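Local coordinates for 3-oxoacyl-(Acyl-carrier protein) synthase (Burkholderia xenovorans, PDB 4EFI) that probably catalyses the condensation of an acyl group with a malonyl-type unit on acyl carrier protein, as a 3-oxoacyl-ACP synthase of the KAS III family, at residues Val49-Asp61 / Val291-Cys303. Numbering follows the deposited sequence. Where two conformers were deposited one is given.
Sequences VKMIGVNRRRWAD and VPVNIGEYGNTSC
The short helix 295-298, in the C-terminal half of this thiolase-type fold, is met by the loop that links helix 42-52 to strand 56-58, and Gly296 O is the anchor point. Two consecutive amides, at the end of the loop and the start of the strand, close on this one carbonyl from the same face of its plane, Asn55 N at 2.9 Å and Arg56 N at 3.0 Å. Two residues before Asn55, Gly53 O takes a CA-H...O contact of 3.1 Å from Gly296 CA; Gly53 is where the chain leaves helix 42-52 with positive phi. Val54 CG2 lies 3.9 Å from Ile295 CG1, the two side chains crossing at about a right angle, while Val54 CG1 faces Gly299 CA.

Strand 56-58 pairs antiparallel with strand 30-32 in a small two-stranded sheet, and its Arg56 runs alongside Glu297 in a side-on salt bridge. NE reaches OE1 of Glu297 almost straight (172°), and Arg56 NH2 bonds the syn lone pair of Glu297 OE2 at 2.8 Å. The Arg56 chain bends at chi3 (-69°), which brings the NE edge round to the carboxylate, whose plane is turned 29° from the guanidinium. Waters carry the contact further along the strand: one accepts from Arg58 N and lies within bonding distance of Tyr298 O, another joins Arg58 NE to Glu297 O. Arg58 CG approaches the edge of the Tyr298 ring at CD1 (4.2 Å), and Arg58 NH1 forms a salt bridge with Glu353 and a hydrogen bond with Pro27 O.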
ATOM      1  N   VAL A  49     -11.865 -18.344   0.955  1.00 17.94           N
ATOM      2  CA  VAL A  49     -11.720 -17.408  -0.147  0.61 18.44           C
ATOM      3  C   VAL A  49     -13.017 -16.640  -0.388  1.00 20.30           C
ATOM      4  O   VAL A  49     -12.960 -15.495  -0.855  1.00 20.15           O
ATOM      5  CB  VAL A  49     -11.159 -18.053  -1.442  0.61 21.15           C
ATOM      6  CG1 VAL A  49      -9.805 -18.717  -1.167  0.61 21.35           C
ATOM      7  CG2 VAL A  49     -12.152 -19.035  -2.031  0.61 16.77           C
ATOM      8  N   LYS A  50     -14.167 -17.216  -0.036  1.00 19.48           N
ATOM      9  CA  LYS A  50     -15.418 -16.463  -0.082  1.00 20.26           C
ATOM     10  C   LYS A  50     -15.313 -15.231   0.814  1.00 21.08           C
ATOM     11  O   LYS A  50     -15.647 -14.131   0.389  1.00 21.13           O
ATOM     12  CB  LYS A  50     -16.604 -17.320   0.371  1.00 21.93           C
ATOM     13  CG  LYS A  50     -17.932 -16.582   0.451  1.00 24.16           C
ATOM     14  CD  LYS A  50     -18.405 -16.149  -0.930  1.00 26.26           C
ATOM     15  CE  LYS A  50     -19.699 -15.357  -0.854  1.00 29.37           C
ATOM     16  NZ  LYS A  50     -20.274 -15.079  -2.220  1.00 29.16           N
ATOM     17  N   MET A  51     -14.861 -15.433   2.051  1.00 19.24           N
ATOM     18  CA  MET A  51     -14.734 -14.330   3.021  1.00 20.48           C
ATOM     19  C   MET A  51     -13.666 -13.318   2.629  1.00 19.28           C
ATOM     20  O   MET A  51     -13.865 -12.109   2.732  1.00 19.73           O
ATOM     21  CB  MET A  51     -14.379 -14.889   4.392  1.00 24.89           C
ATOM     22  N   ILE A  52     -12.520 -13.789   2.159  1.00 17.16           N
ATOM     23  CA  ILE A  52     -11.439 -12.857   1.894  1.00 17.45           C
ATOM     24  C   ILE A  52     -11.584 -12.241   0.511  1.00 16.29           C
ATOM     25  O   ILE A  52     -11.073 -11.147   0.275  1.00 18.66           O
ATOM     26  CB  ILE A  52     -10.039 -13.457   2.192  1.00 23.92           C
ATOM     27  CG1 ILE A  52      -9.721 -14.634   1.302  1.00 25.00           C
ATOM     28  CG2 ILE A  52      -9.939 -13.876   3.653  1.00 33.61           C
ATOM     29  CD1 ILE A  52      -8.291 -15.160   1.541  1.00 29.84           C
ATOM     30  N   GLY A  53     -12.291 -12.918  -0.411  1.00 16.35           N
ATOM     31  CA  GLY A  53     -12.608 -12.340  -1.708  1.00 18.67           C
ATOM     32  C   GLY A  53     -11.576 -12.538  -2.819  1.00 17.92           C
ATOM     33  O   GLY A  53     -11.660 -11.901  -3.861  1.00 21.22           O
ATOM     34  N   VAL A  54     -10.593 -13.423  -2.590  0.54 18.35           N
ATOM     35  CA  VAL A  54      -9.398 -13.614  -3.470  0.54 17.60           C
ATOM     36  C   VAL A  54      -9.456 -14.855  -4.405  0.54 16.93           C
ATOM     37  O   VAL A  54      -9.368 -15.997  -3.892  0.54 20.90           O
ATOM     38  CB  VAL A  54      -8.089 -13.768  -2.617  0.54 19.91           C
ATOM     39  CG1 VAL A  54      -6.844 -13.774  -3.504  0.54 16.71           C
ATOM     40  CG2 VAL A  54      -7.956 -12.667  -1.564  0.54 18.12           C
ATOM     41  N   ASN A  55      -9.606 -14.638  -5.733  1.00 16.81           N
ATOM     42  CA  ASN A  55      -9.684 -15.715  -6.737  1.00 17.03           C
ATOM     43  C   ASN A  55      -8.309 -16.070  -7.298  1.00 15.59           C
ATOM     44  O   ASN A  55      -8.011 -17.227  -7.598  1.00 17.61           O
ATOM     45  CB  ASN A  55     -10.591 -15.310  -7.902  1.00 18.54           C
ATOM     46  CG  ASN A  55     -12.027 -15.029  -7.469  1.00 27.93           C
ATOM     47  OD1 ASN A  55     -12.685 -15.894  -6.910  1.00 33.97           O
ATOM     48  ND2 ASN A  55     -12.494 -13.805  -7.706  1.00 26.67           N
ATOM     49  N   ARG A  56      -7.503 -15.038  -7.474  1.00 14.29           N
ATOM     50  CA  ARG A  56      -6.164 -15.127  -8.049  1.00 14.61           C
ATOM     51  C   ARG A  56      -5.268 -14.140  -7.330  1.00 13.00           C
ATOM     52  O   ARG A  56      -5.751 -13.170  -6.761  1.00 13.06           O
ATOM     53  CB  ARG A  56      -6.224 -14.752  -9.546  1.00 17.68           C
ATOM     54  CG  ARG A  56      -6.743 -15.853 -10.452  1.00 23.81           C
ATOM     55  CD  ARG A  56      -7.190 -15.354 -11.846  1.00 26.95           C
ATOM     56  NE  ARG A  56      -8.396 -14.554 -11.740  1.00 30.79           N
ATOM     57  CZ  ARG A  56      -9.621 -15.050 -11.584  1.00 29.08           C
ATOM     58  NH1 ARG A  56      -9.823 -16.360 -11.539  1.00 33.99           N
ATOM     59  NH2 ARG A  56     -10.648 -14.227 -11.479  1.00 34.35           N
ATOM     60  N   ARG A  57      -3.961 -14.358  -7.399  1.00 12.50           N
ATOM     61  CA  ARG A  57      -2.979 -13.386  -6.947  1.00 12.00           C
ATOM     62  C   ARG A  57      -1.679 -13.602  -7.717  1.00 11.80           C
ATOM     63  O   ARG A  57      -1.508 -14.634  -8.375  1.00 12.96           O
ATOM     64  CB  ARG A  57      -2.749 -13.469  -5.424  1.00 12.66           C
ATOM     65  CG  ARG A  57      -1.851 -14.583  -4.931  1.00 13.32           C
ATOM     66  CD  ARG A  57      -2.515 -15.929  -4.976  1.00 14.52           C
ATOM     67  NE  ARG A  57      -3.536 -16.120  -3.941  1.00 13.81           N
ATOM     68  CZ  ARG A  57      -4.669 -16.793  -4.086  1.00 13.92           C
ATOM     69  NH1 ARG A  57      -5.480 -16.957  -3.048  1.00 14.95           N
ATOM     70  NH2 ARG A  57      -5.007 -17.317  -5.255  1.00 15.15           N
ATOM     71  N   ARG A  58      -0.798 -12.612  -7.683  1.00 11.64           N
ATOM     72  CA  ARG A  58       0.506 -12.741  -8.339  1.00 12.18           C
ATOM     73  C   ARG A  58       1.612 -12.948  -7.329  1.00 11.72           C
ATOM     74  O   ARG A  58       1.643 -12.248  -6.308  1.00 12.20           O
ATOM     75  CB  ARG A  58       0.813 -11.487  -9.158  1.00 11.77           C
ATOM     76  CG  ARG A  58      -0.278 -11.084 -10.123  1.00 14.84           C
ATOM     77  CD  ARG A  58      -0.591 -12.174 -11.121  1.00 14.50           C
ATOM     78  NE  ARG A  58      -1.519 -11.726 -12.176  1.00 17.26           N
ATOM     79  CZ  ARG A  58      -1.169 -11.201 -13.353  1.00 17.29           C
ATOM     80  NH1 ARG A  58       0.098 -11.054 -13.687  1.00 14.80           N
ATOM     81  NH2 ARG A  58      -2.106 -10.823 -14.218  1.00 22.09           N
ATOM     82  N   TRP A  59       2.499 -13.905  -7.575  1.00 12.13           N
ATOM     83  CA  TRP A  59       3.616 -14.177  -6.679  1.00 12.58           C
ATOM     84  C   TRP A  59       4.952 -14.002  -7.390  1.00 12.92           C
ATOM     85  O   TRP A  59       5.185 -14.575  -8.454  1.00 13.73           O
ATOM     86  CB  TRP A  59       3.551 -15.585  -6.110  1.00 13.96           C
ATOM     87  CG  TRP A  59       2.592 -15.787  -4.966  1.00 13.79           C
ATOM     88  CD1 TRP A  59       1.833 -14.837  -4.333  1.00 13.33           C
ATOM     89  CD2 TRP A  59       2.323 -17.027  -4.321  1.00 17.95           C
ATOM     90  NE1 TRP A  59       1.105 -15.442  -3.321  1.00 14.79           N
ATOM     91  CE2 TRP A  59       1.394 -16.776  -3.298  1.00 17.35           C
ATOM     92  CE3 TRP A  59       2.795 -18.325  -4.508  1.00 19.17           C
ATOM     93  CZ2 TRP A  59       0.912 -17.787  -2.463  1.00 21.29           C
ATOM     94  CZ3 TRP A  59       2.315 -19.338  -3.675  1.00 22.53           C
ATOM     95  CH2 TRP A  59       1.384 -19.052  -2.666  1.00 24.35           C
ATOM     96  N   ALA A  60       5.830 -13.216  -6.779  1.00 12.21           N
ATOM     97  CA  ALA A  60       7.183 -13.000  -7.274  1.00 13.28           C
ATOM     98  C   ALA A  60       8.001 -14.270  -7.224  1.00 15.70           C
ATOM     99  O   ALA A  60       7.923 -15.037  -6.263  1.00 16.47           O
ATOM    100  CB  ALA A  60       7.851 -11.939  -6.416  1.00 13.54           C
ATOM    101  N   ASP A  61       8.821 -14.501  -8.238  1.00 14.62           N
ATOM    102  CA  ASP A  61       9.775 -15.603  -8.145  1.00 16.21           C
ATOM    103  C   ASP A  61      10.992 -15.225  -7.298  1.00 17.67           C
ATOM    104  O   ASP A  61      11.104 -14.101  -6.834  1.00 15.68           O
ATOM    105  CB  ASP A  61      10.172 -16.100  -9.541  1.00 17.89           C
ATOM    106  CG  ASP A  61      10.771 -15.024 -10.419  1.00 18.81           C
ATOM    107  OD1 ASP A  61      11.382 -14.051  -9.921  1.00 17.24           O
ATOM    108  OD2 ASP A  61      10.653 -15.151 -11.659  1.00 20.91           O
ATOM    109  N   VAL A 291     -16.520   2.248  -3.334  1.00 15.68           N
ATOM    110  CA  VAL A 291     -15.417   1.650  -2.575  1.00 15.85           C
ATOM    111  C   VAL A 291     -14.801   0.559  -3.456  1.00 15.78           C
ATOM    112  O   VAL A 291     -15.228  -0.584  -3.414  1.00 18.55           O
ATOM    113  CB  VAL A 291     -15.934   1.043  -1.242  1.00 16.32           C
ATOM    114  CG1 VAL A 291     -14.784   0.414  -0.438  1.00 17.06           C
ATOM    115  CG2 VAL A 291     -16.632   2.097  -0.399  1.00 17.61           C
ATOM    116  N   PRO A 292     -13.809   0.913  -4.296  1.00 15.86           N
ATOM    117  CA  PRO A 292     -13.283  -0.069  -5.261  1.00 15.84           C
ATOM    118  C   PRO A 292     -12.574  -1.246  -4.594  1.00 16.11           C
ATOM    119  O   PRO A 292     -11.988  -1.121  -3.521  1.00 14.21           O
ATOM    120  CB  PRO A 292     -12.288   0.761  -6.074  1.00 17.90           C
ATOM    121  CG  PRO A 292     -12.836   2.185  -5.966  1.00 17.90           C
ATOM    122  CD  PRO A 292     -13.297   2.267  -4.562  1.00 16.09           C
ATOM    123  N   VAL A 293     -12.649  -2.394  -5.252  1.00 16.74           N
ATOM    124  CA  VAL A 293     -12.051  -3.623  -4.749  1.00 17.45           C
ATOM    125  C   VAL A 293     -11.364  -4.327  -5.907  1.00 18.15           C
ATOM    126  O   VAL A 293     -11.950  -4.504  -6.985  1.00 19.82           O
ATOM    127  CB  VAL A 293     -13.121  -4.570  -4.144  1.00 19.76           C
ATOM    128  CG1 VAL A 293     -12.513  -5.895  -3.733  1.00 21.48           C
ATOM    129  CG2 VAL A 293     -13.772  -3.912  -2.937  1.00 18.71           C
ATOM    130  N   ASN A 294     -10.124  -4.732  -5.695  1.00 13.52           N
ATOM    131  CA  ASN A 294      -9.386  -5.531  -6.682  1.00 13.68           C
ATOM    132  C   ASN A 294      -8.699  -6.732  -6.041  1.00 13.12           C
ATOM    133  O   ASN A 294      -7.891  -7.414  -6.678  1.00 13.62           O
ATOM    134  CB  ASN A 294      -8.385  -4.697  -7.496  1.00 13.75           C
ATOM    135  CG  ASN A 294      -7.202  -4.221  -6.674  1.00 15.62           C
ATOM    136  OD1 ASN A 294      -7.149  -4.439  -5.469  1.00 14.46           O
ATOM    137  ND2 ASN A 294      -6.257  -3.549  -7.318  1.00 14.71           N
ATOM    138  N   ILE A 295      -9.088  -7.058  -4.814  1.00 13.15           N
ATOM    139  CA  ILE A 295      -8.503  -8.160  -4.065  1.00 14.07           C
ATOM    140  C   ILE A 295      -8.784  -9.486  -4.770  1.00 15.91           C
ATOM    141  O   ILE A 295      -8.031 -10.461  -4.635  1.00 15.83           O
ATOM    142  CB  ILE A 295      -9.004  -8.107  -2.590  1.00 17.24           C
ATOM    143  CG1 ILE A 295      -7.985  -8.772  -1.654  1.00 18.74           C
ATOM    144  CG2 ILE A 295     -10.386  -8.682  -2.497  1.00 18.12           C
ATOM    145  CD1 ILE A 295      -8.397  -8.805  -0.196  1.00 18.76           C
ATOM    146  N   GLY A 296      -9.855  -9.548  -5.546  1.00 14.26           N
ATOM    147  CA  GLY A 296     -10.153 -10.762  -6.270  1.00 15.00           C
ATOM    148  C   GLY A 296      -9.096 -11.227  -7.251  1.00 13.37           C
ATOM    149  O   GLY A 296      -8.946 -12.432  -7.499  1.00 14.77           O
ATOM    150  N   GLU A 297      -8.391 -10.276  -7.852  1.00 14.73           N
ATOM    151  CA  GLU A 297      -7.392 -10.602  -8.870  0.52 13.86           C
ATOM    152  C   GLU A 297      -5.962 -10.542  -8.349  1.00 12.78           C
ATOM    153  O   GLU A 297      -5.082 -11.124  -8.946  1.00 13.61           O
ATOM    154  CB  GLU A 297      -7.489  -9.649 -10.075  0.52 16.94           C
ATOM    155  CG  GLU A 297      -8.819  -9.656 -10.803  0.52 17.07           C
ATOM    156  CD  GLU A 297      -9.211 -11.032 -11.318  0.52 22.22           C
ATOM    157  OE1 GLU A 297      -8.376 -11.699 -11.966  0.52 25.07           O
ATOM    158  OE2 GLU A 297     -10.358 -11.449 -11.062  0.52 27.56           O
ATOM    159  N   TYR A 298      -5.730  -9.820  -7.249  1.00 12.92           N
ATOM    160  CA  TYR A 298      -4.378  -9.537  -6.786  1.00 12.33           C
ATOM    161  C   TYR A 298      -4.095  -9.952  -5.349  1.00 13.05           C
ATOM    162  O   TYR A 298      -2.941  -9.904  -4.916  1.00 12.73           O
ATOM    163  CB  TYR A 298      -4.008  -8.057  -6.974  1.00 12.89           C
ATOM    164  CG  TYR A 298      -4.119  -7.655  -8.412  1.00 13.41           C
ATOM    165  CD1 TYR A 298      -3.181  -8.081  -9.348  1.00 14.73           C
ATOM    166  CD2 TYR A 298      -5.214  -6.910  -8.864  1.00 13.85           C
ATOM    167  CE1 TYR A 298      -3.319  -7.753 -10.694  1.00 15.15           C
ATOM    168  CE2 TYR A 298      -5.357  -6.591 -10.194  1.00 14.38           C
ATOM    169  CZ  TYR A 298      -4.414  -7.015 -11.097  1.00 14.46           C
ATOM    170  OH  TYR A 298      -4.543  -6.695 -12.443  1.00 21.54           O
ATOM    171  N   GLY A 299      -5.118 -10.383  -4.611  1.00 13.28           N
ATOM    172  CA  GLY A 299      -4.964 -10.593  -3.184  1.00 12.26           C
ATOM    173  C   GLY A 299      -4.646  -9.294  -2.475  1.00 14.02           C
ATOM    174  O   GLY A 299      -4.745  -8.203  -3.040  1.00 14.18           O
ATOM    175  N   ASN A 300      -4.266  -9.418  -1.210  1.00 13.18           N
ATOM    176  CA  ASN A 300      -3.815  -8.303  -0.385  1.00 12.23           C
ATOM    177  C   ASN A 300      -2.344  -8.071  -0.711  1.00 12.18           C
ATOM    178  O   ASN A 300      -1.526  -8.955  -0.480  1.00 12.54           O
ATOM    179  CB  ASN A 300      -4.023  -8.719   1.075  1.00 13.40           C
ATOM    180  CG  ASN A 300      -3.466  -7.759   2.091  1.00 13.69           C
ATOM    181  OD1 ASN A 300      -2.535  -6.992   1.837  1.00 13.53           O
ATOM    182  ND2 ASN A 300      -4.021  -7.839   3.301  1.00 14.02           N
ATOM    183  N   THR A 301      -2.013  -6.899  -1.259  1.00 12.70           N
ATOM    184  CA  THR A 301      -0.642  -6.593  -1.684  1.00 14.26           C
ATOM    185  C   THR A 301       0.029  -5.605  -0.752  1.00 14.08           C
ATOM    186  O   THR A 301       0.957  -4.894  -1.133  1.00 14.61           O
ATOM    187  CB  THR A 301      -0.588  -6.069  -3.128  1.00 13.58           C
ATOM    188  OG1 THR A 301      -1.406  -4.896  -3.265  1.00 14.73           O
ATOM    189  CG2 THR A 301      -1.041  -7.162  -4.106  1.00 13.42           C
ATOM    190  N   SER A 302      -0.407  -5.608   0.501  1.00 12.21           N
ATOM    191  CA  SER A 302       0.302  -4.854   1.546  1.00 13.77           C
ATOM    192  C   SER A 302       0.459  -3.399   1.130  1.00 13.29           C
ATOM    193  O   SER A 302      -0.522  -2.733   0.818  1.00 13.27           O
ATOM    194  CB  SER A 302       1.677  -5.483   1.765  1.00 15.72           C
ATOM    195  OG  SER A 302       2.361  -4.850   2.851  1.00 21.31           O
ATOM    196  N   CYS A 303       1.588  -2.747   1.347  0.79 13.83           N
ATOM    197  CA  CYS A 303       1.681  -1.311   1.075  0.79 14.46           C
ATOM    198  C   CYS A 303       1.344  -0.906  -0.365  0.79 12.76           C
ATOM    199  O   CYS A 303       1.011   0.246  -0.606  0.79 14.06           O
ATOM    200  CB  CYS A 303       3.065  -0.750   1.430  0.79 13.94           C
ATOM    201  SG  CYS A 303       4.421  -1.532   0.562  0.79 14.67           S
TER
HETATM  202  O   HOH W   1      -0.857  -9.871  -6.741  1.00 12.27           O
HETATM  203  O   HOH W   2      -4.172 -12.026 -11.366  1.00 19.12           O
HETATM  204  O   HOH W   3      -4.725  -9.591 -13.635  1.00 33.64           O